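Local structure of MgGH51 (6ZPV) at residues 145-150 / 157-162; 513-518 / 549-554. The protein hydrolyses alpha-L-arabinofuranosidic bonds, releasing terminal arabinofuranose, probably from plant cell-wall polysaccharides, as a fungal glycoside hydrolase of family GH51. One frame throughout, in Å; residues are numbered along the deposited sequence. Where two conformers were deposited one is given.

Interaction 1: 145-150 / 157-162; sequences NSTQIR and TQINLE. With NAG (2-acetamido-2-deoxy-beta-D-glucopyranose), chain E; NAG (2-acetamido-2-deoxy-beta-D-glucopyranose), chain B.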
loop_
_atom_site.group_PDB
_atom_site.type_symbol
_atom_site.label_atom_id
_atom_site.label_comp_id
_atom_site.label_asym_id
_atom_site.label_seq_id
_atom_site.Cartn_x
_atom_site.Cartn_y
_atom_site.Cartn_z
ATOM N N ASN A 145 -1.614 -22.280 -23.869
ATOM C CA ASN A 145 -1.296 -23.616 -23.380
ATOM C C ASN A 145 -2.619 -24.370 -23.259
ATOM O O ASN A 145 -3.674 -23.729 -23.137
ATOM C CB ASN A 145 -0.546 -23.559 -22.045
ATOM C CG ASN A 145 0.250 -24.778 -21.683
ATOM O OD1 ASN A 145 0.067 -25.861 -22.276
ATOM N ND2 ASN A 145 1.097 -24.618 -20.658
ATOM N N SER A 146 -2.602 -25.661 -23.294
ATOM C CA SER A 146 -3.874 -26.388 -23.201
ATOM C C SER A 146 -3.721 -27.695 -22.471
ATOM O O SER A 146 -2.595 -28.228 -22.314
ATOM C CB SER A 146 -4.418 -26.590 -24.568
ATOM O OG SER A 146 -3.616 -27.517 -25.317
ATOM N N THR A 147 -4.857 -28.276 -22.152
ATOM C CA THR A 147 -4.925 -29.609 -21.568
ATOM C C THR A 147 -6.214 -30.304 -22.003
ATOM O O THR A 147 -7.231 -29.624 -22.230
ATOM C CB THR A 147 -4.820 -29.502 -20.057
ATOM O OG1 THR A 147 -4.565 -30.806 -19.546
ATOM C CG2 THR A 147 -6.026 -28.896 -19.408
ATOM N N GLN A 148 -6.193 -31.609 -22.137
ATOM C CA GLN A 148 -7.396 -32.354 -22.577
ATOM C C GLN A 148 -8.370 -32.479 -21.403
ATOM O O GLN A 148 -7.952 -32.843 -20.286
ATOM C CB GLN A 148 -6.945 -33.736 -23.085
ATOM C CG GLN A 148 -6.349 -33.682 -24.500
ATOM C CD GLN A 148 -7.397 -33.443 -25.555
ATOM O OE1 GLN A 148 -8.503 -33.954 -25.443
ATOM N NE2 GLN A 148 -7.052 -32.721 -26.641
ATOM N N ILE A 149 -9.644 -32.180 -21.622
ATOM C CA ILE A 149 -10.700 -32.396 -20.636
ATOM C C ILE A 149 -11.810 -33.253 -21.238
ATOM O O ILE A 149 -11.924 -33.408 -22.466
ATOM C CB ILE A 149 -11.254 -31.082 -20.058
ATOM C CG1 ILE A 149 -12.061 -30.270 -21.083
ATOM C CG2 ILE A 149 -10.111 -30.238 -19.479
ATOM C CD1 ILE A 149 -12.778 -29.059 -20.540
ATOM N N ARG A 150 -12.647 -33.756 -20.365
ATOM C CA ARG A 150 -13.729 -34.665 -20.718
ATOM C C ARG A 150 -14.996 -34.217 -20.018
ATOM O O ARG A 150 -14.998 -33.852 -18.830
ATOM C CB ARG A 150 -13.451 -36.120 -20.336
ATOM C CG ARG A 150 -12.222 -36.708 -20.980
ATOM C CD ARG A 150 -12.341 -36.979 -22.437
ATOM N NE ARG A 150 -11.137 -37.498 -23.078
ATOM C CZ ARG A 150 -10.189 -36.768 -23.708
ATOM N NH1 ARG A 150 -10.182 -35.423 -23.702
ATOM N NH2 ARG A 150 -9.190 -37.398 -24.274
ATOM N N THR A 157 -12.471 -29.585 -10.581
ATOM C CA THR A 157 -11.111 -29.976 -10.948
ATOM C C THR A 157 -10.286 -28.710 -11.243
ATOM O O THR A 157 -10.766 -27.857 -11.985
ATOM C CB THR A 157 -11.205 -30.855 -12.195
ATOM O OG1 THR A 157 -12.001 -32.027 -11.889
ATOM C CG2 THR A 157 -9.837 -31.314 -12.697
ATOM N N GLN A 158 -9.071 -28.641 -10.683
ATOM C CA GLN A 158 -8.182 -27.530 -10.955
ATOM C C GLN A 158 -7.356 -27.840 -12.184
ATOM O O GLN A 158 -6.792 -28.925 -12.327
ATOM C CB GLN A 158 -7.286 -27.192 -9.776
ATOM C CG GLN A 158 -6.670 -25.794 -9.904
ATOM C CD GLN A 158 -5.714 -25.374 -8.805
ATOM O OE1 GLN A 158 -4.926 -26.192 -8.384
ATOM N NE2 GLN A 158 -5.698 -24.079 -8.449
ATOM N N ILE A 159 -7.208 -26.827 -13.043
ATOM C CA ILE A 159 -6.263 -26.761 -14.185
ATOM C C ILE A 159 -5.144 -25.783 -13.808
ATOM O O ILE A 159 -5.452 -24.682 -13.356
ATOM C CB ILE A 159 -6.984 -26.373 -15.503
ATOM C CG1 ILE A 159 -7.916 -27.495 -15.990
ATOM C CG2 ILE A 159 -6.018 -25.907 -16.567
ATOM C CD1 ILE A 159 -8.725 -27.190 -17.275
ATOM N N ASN A 160 -3.898 -26.164 -14.018
ATOM C CA ASN A 160 -2.720 -25.299 -13.804
ATOM C C ASN A 160 -1.851 -25.363 -15.050
ATOM O O ASN A 160 -1.345 -26.435 -15.349
ATOM C CB ASN A 160 -1.927 -25.786 -12.573
ATOM C CG ASN A 160 -2.661 -25.691 -11.267
ATOM O OD1 ASN A 160 -2.692 -24.618 -10.666
ATOM N ND2 ASN A 160 -3.279 -26.801 -10.873
ATOM N N LEU A 161 -1.707 -24.259 -15.742
ATOM C CA LEU A 161 -0.912 -24.199 -16.960
ATOM C C LEU A 161 -0.057 -22.931 -16.981
ATOM O O LEU A 161 -0.580 -21.836 -16.678
ATOM C CB LEU A 161 -1.811 -24.192 -18.208
ATOM C CG LEU A 161 -2.628 -25.479 -18.407
ATOM C CD1 LEU A 161 -3.725 -25.254 -19.406
ATOM C CD2 LEU A 161 -1.718 -26.637 -18.842
ATOM N N GLU A 162 1.221 -23.064 -17.298
ATOM C CA GLU A 162 2.102 -21.904 -17.491
ATOM C C GLU A 162 1.865 -21.312 -18.874
ATOM O O GLU A 162 1.458 -21.975 -19.826
ATOM C CB GLU A 162 3.555 -22.284 -17.268
ATOM C CG GLU A 162 3.889 -22.614 -15.814
ATOM C CD GLU A 162 5.329 -22.992 -15.566
ATOM O OE1 GLU A 162 6.066 -23.154 -16.540
ATOM O OE2 GLU A 162 5.694 -23.028 -14.413
HETATM C C1 NAG E . 1.928 -25.671 -20.156
HETATM C C2 NAG E . 3.394 -25.413 -20.520
HETATM C C3 NAG E . 4.297 -26.469 -19.844
HETATM C C4 NAG E . 3.988 -26.548 -18.354
HETATM C C5 NAG E . 2.488 -26.781 -18.127
HETATM C C6 NAG E . 2.098 -26.848 -16.672
HETATM C C7 NAG E . 3.640 -24.277 -22.660
HETATM C C8 NAG E . 3.679 -24.486 -24.172
HETATM N N2 NAG E . 3.602 -25.427 -21.922
HETATM O O3 NAG E . 5.633 -26.077 -20.055
HETATM O O4 NAG E . 4.722 -27.670 -17.772
HETATM O O5 NAG E . 1.786 -25.719 -18.773
HETATM O O6 NAG E . 2.496 -25.619 -16.087
HETATM O O7 NAG E . 3.570 -23.139 -22.163
HETATM C C1 NAG B . 5.567 -27.346 -16.706
HETATM C C2 NAG B . 5.899 -28.644 -15.959
HETATM C C3 NAG B . 7.002 -28.333 -14.952
HETATM C C4 NAG B . 8.179 -27.643 -15.661
HETATM C C5 NAG B . 7.706 -26.406 -16.406
HETATM C C6 NAG B . 8.786 -25.743 -17.213
HETATM C C7 NAG B . 3.941 -30.210 -15.923
HETATM C C8 NAG B . 2.733 -30.672 -15.130
HETATM N N2 NAG B . 4.691 -29.242 -15.376
HETATM O O3 NAG B . 7.462 -29.520 -14.333
HETATM O O4 NAG B . 9.191 -27.205 -14.715
HETATM O O5 NAG B . 6.715 -26.813 -17.354
HETATM O O6 NAG B . 9.292 -26.809 -18.018
HETATM O O7 NAG B . 4.223 -30.682 -17.029
#
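An N-glycosylation site closes one end of this beta-sandwich contact, where N145 and E162 of two facing edge strands share a sugar. N145 ND2 is bonded to C1 of the first N-acetylglucosamine, and its N-H points almost straight at E162 O (2.8 Å, 165°), in the carbonyl plane on a lone pair. With CG anti to the backbone N (chi1 -159°), the amide reaches across to the other strand, and this bond helps fix its rotation. The E162 backbone N answers by donating to O5 and O6 of the same sugar, each at 3.1 Å. E162 OE1 lies against C5 of the second N-acetylglucosamine. Beside the linkage, between the two strands, L161 CD2 sits 3.6 Å from the first sugar's O5, while CD1 packs on the S146 backbone. Cutting L161 back to an alanine removes both methyls and is likely to open a gap between the strands at S146 and the sugar. Farther along, I159 CD1 rests on two neighbouring methyls, T147 CG2 (3.8 Å) and I149 CG2 (4.0 Å). The strands run roughly antiparallel (147°) in different sheets: 141-150 pairs with 127-136, 157-163 with 112-119, and F118 closes over I149 and I159.

Interaction 2: 513-518 / 549-554; sequences KLFALN and FIKIAN
K551 reaches from strand 547-554 to the C-terminal end of helix 507-517, where its NZ meets two backbone carbonyls. F515 O receives NZ at 3.0 Å, in the carbonyl plane on a lone pair; N518 O receives it at 2.8 Å, with NZ well above that carbonyl's plane. On the way K551 CE passes over one face of the F515 ring, a CH-pi contact 3.8 Å from the centroid and 27° off the normal. The lysine chain bends at chi3 (-72°) and chi4, which turns its amine back to the helix end after the chain has crossed the ring. Beside it, the F549 ring lays a face against the backbone of N518, whose C stands 3.5 Å above the ring plane, and F549 CD1 touches N518 CB. N518 is held in turn by its own amide: ND2 donates nearly straight to L514 O (2.8 Å, 172°), tying N518 back to the carbonyl four residues earlier. Farther out, A461, M464 and T465 of helix 454-469 pack on F515, and E468 of that helix forms a salt bridge with K551 NZ. The buried ammonium thus has a carboxylate and two carbonyls, and this setting would probably favour its charged form.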
loop_
_atom_site.group_PDB
_atom_site.type_symbol
_atom_site.label_atom_id
_atom_site.label_comp_id
_atom_site.label_asym_id
_atom_site.label_seq_id
_atom_site.Cartn_x
_atom_site.Cartn_y
_atom_site.Cartn_z
ATOM N N LYS A 513 11.845 9.651 -0.254
ATOM C CA LYS A 513 13.087 8.871 -0.430
ATOM C C LYS A 513 14.314 9.675 0.017
ATOM O O LYS A 513 15.208 9.096 0.680
ATOM C CB LYS A 513 13.168 8.493 -1.911
ATOM C CG LYS A 513 14.400 7.692 -2.288
ATOM C CD LYS A 513 14.456 7.332 -3.788
ATOM C CE LYS A 513 15.704 6.562 -4.170
ATOM N NZ LYS A 513 15.811 6.389 -5.647
ATOM N N LEU A 514 14.398 10.930 -0.347
ATOM C CA LEU A 514 15.535 11.759 0.063
ATOM C C LEU A 514 15.613 11.822 1.587
ATOM O O LEU A 514 16.716 11.789 2.147
ATOM C CB LEU A 514 15.431 13.162 -0.551
ATOM C CG LEU A 514 15.789 13.269 -2.031
ATOM C CD1 LEU A 514 15.399 14.605 -2.556
ATOM C CD2 LEU A 514 17.237 13.021 -2.294
ATOM N N PHE A 515 14.473 11.933 2.270
ATOM C CA PHE A 515 14.514 12.012 3.725
ATOM C C PHE A 515 14.889 10.683 4.339
ATOM O O PHE A 515 15.672 10.634 5.292
ATOM C CB PHE A 515 13.199 12.587 4.284
ATOM C CG PHE A 515 13.165 14.109 4.327
ATOM C CD1 PHE A 515 13.272 14.872 3.200
ATOM C CD2 PHE A 515 13.031 14.750 5.545
ATOM C CE1 PHE A 515 13.327 16.251 3.294
ATOM C CE2 PHE A 515 13.089 16.123 5.632
ATOM C CZ PHE A 515 13.226 16.876 4.506
ATOM N N ALA A 516 14.305 9.592 3.858
ATOM C CA ALA A 516 14.475 8.270 4.467
ATOM C C ALA A 516 15.825 7.654 4.184
ATOM O O ALA A 516 16.367 6.949 5.050
ATOM C CB ALA A 516 13.366 7.337 3.968
ATOM N N LEU A 517 16.382 7.853 2.997
ATOM C CA LEU A 517 17.674 7.215 2.668
ATOM C C LEU A 517 18.873 8.017 3.197
ATOM O O LEU A 517 20.037 7.506 3.121
ATOM C CB LEU A 517 17.826 7.121 1.162
ATOM C CG LEU A 517 16.983 6.055 0.475
ATOM C CD1 LEU A 517 17.358 5.996 -0.978
ATOM C CD2 LEU A 517 17.164 4.668 1.091
ATOM N N ASN A 518 18.682 9.210 3.672
ATOM C CA ASN A 518 19.748 10.120 4.100
ATOM C C ASN A 518 19.432 10.586 5.546
ATOM O O ASN A 518 19.177 11.764 5.786
ATOM C CB ASN A 518 19.877 11.288 3.109
ATOM C CG ASN A 518 20.083 10.812 1.703
ATOM O OD1 ASN A 518 21.173 10.412 1.303
ATOM N ND2 ASN A 518 19.040 10.853 0.927
ATOM N N PHE A 549 23.977 14.358 7.231
ATOM C CA PHE A 549 22.932 14.612 6.208
ATOM C C PHE A 549 22.245 15.913 6.510
ATOM O O PHE A 549 21.559 16.025 7.541
ATOM C CB PHE A 549 21.941 13.468 6.214
ATOM C CG PHE A 549 22.548 12.096 6.154
ATOM C CD1 PHE A 549 22.999 11.575 4.966
ATOM C CD2 PHE A 549 22.641 11.327 7.297
ATOM C CE1 PHE A 549 23.539 10.299 4.888
ATOM C CE2 PHE A 549 23.162 10.058 7.262
ATOM C CZ PHE A 549 23.637 9.565 6.055
ATOM N N ILE A 550 22.458 16.908 5.666
ATOM C CA ILE A 550 21.872 18.242 5.789
ATOM C C ILE A 550 20.732 18.334 4.811
ATOM O O ILE A 550 20.941 18.383 3.591
ATOM C CB ILE A 550 22.938 19.324 5.549
ATOM C CG1 ILE A 550 24.135 19.201 6.466
ATOM C CG2 ILE A 550 22.292 20.694 5.616
ATOM C CD1 ILE A 550 25.342 20.007 6.037
ATOM N N LYS A 551 19.492 18.278 5.317
ATOM C CA LYS A 551 18.274 18.287 4.472
ATOM C C LYS A 551 17.661 19.665 4.498
ATOM O O LYS A 551 17.471 20.209 5.585
ATOM C CB LYS A 551 17.321 17.160 4.955
ATOM C CG LYS A 551 17.920 15.775 4.805
ATOM C CD LYS A 551 16.986 14.634 4.782
ATOM C CE LYS A 551 16.377 14.339 6.107
ATOM N NZ LYS A 551 16.842 12.970 6.710
ATOM N N ILE A 552 17.388 20.202 3.316
ATOM C CA ILE A 552 16.994 21.614 3.167
ATOM C C ILE A 552 15.759 21.694 2.281
ATOM O O ILE A 552 15.779 21.226 1.111
ATOM C CB ILE A 552 18.112 22.423 2.510
ATOM C CG1 ILE A 552 19.451 22.244 3.235
ATOM C CG2 ILE A 552 17.715 23.890 2.405
ATOM C CD1 ILE A 552 20.670 22.649 2.432
ATOM N N ALA A 553 14.696 22.290 2.795
ATOM C CA ALA A 553 13.464 22.523 2.040
ATOM C C ALA A 553 13.309 24.024 1.820
ATOM O O ALA A 553 13.170 24.764 2.790
ATOM C CB ALA A 553 12.265 21.935 2.770
ATOM N N ASN A 554 13.271 24.423 0.554
ATOM C CA ASN A 554 12.882 25.795 0.180
ATOM C C ASN A 554 11.497 25.680 -0.422
ATOM O O ASN A 554 11.366 25.309 -1.575
ATOM C CB ASN A 554 13.885 26.474 -0.736
ATOM C CG ASN A 554 13.522 27.907 -1.008
ATOM O OD1 ASN A 554 12.417 28.347 -0.613
ATOM N ND2 ASN A 554 14.421 28.658 -1.641
#

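Interaction 1 comes first along the chain and is complete before interaction 2 begins. Their centres lie about 53 Å apart, with nearest atoms about 32 Å apart, on opposite sides of the chain's centre, and they share no strand, helix or sheet. Residues 145-150 and 157-162 join the two five-stranded sheets of a beta-sandwich inserted between the first and second strands of the eight-stranded parallel barrel sheet. Residues 513-518 and 549-554 join helix 507-517 to the antiparallel sheet of the C-terminal domain. The pair therefore samples two peripheral beta modules: interaction 1 is partly buried and carries a glycan, interaction 2 is buried against barrel-side helix 454-469.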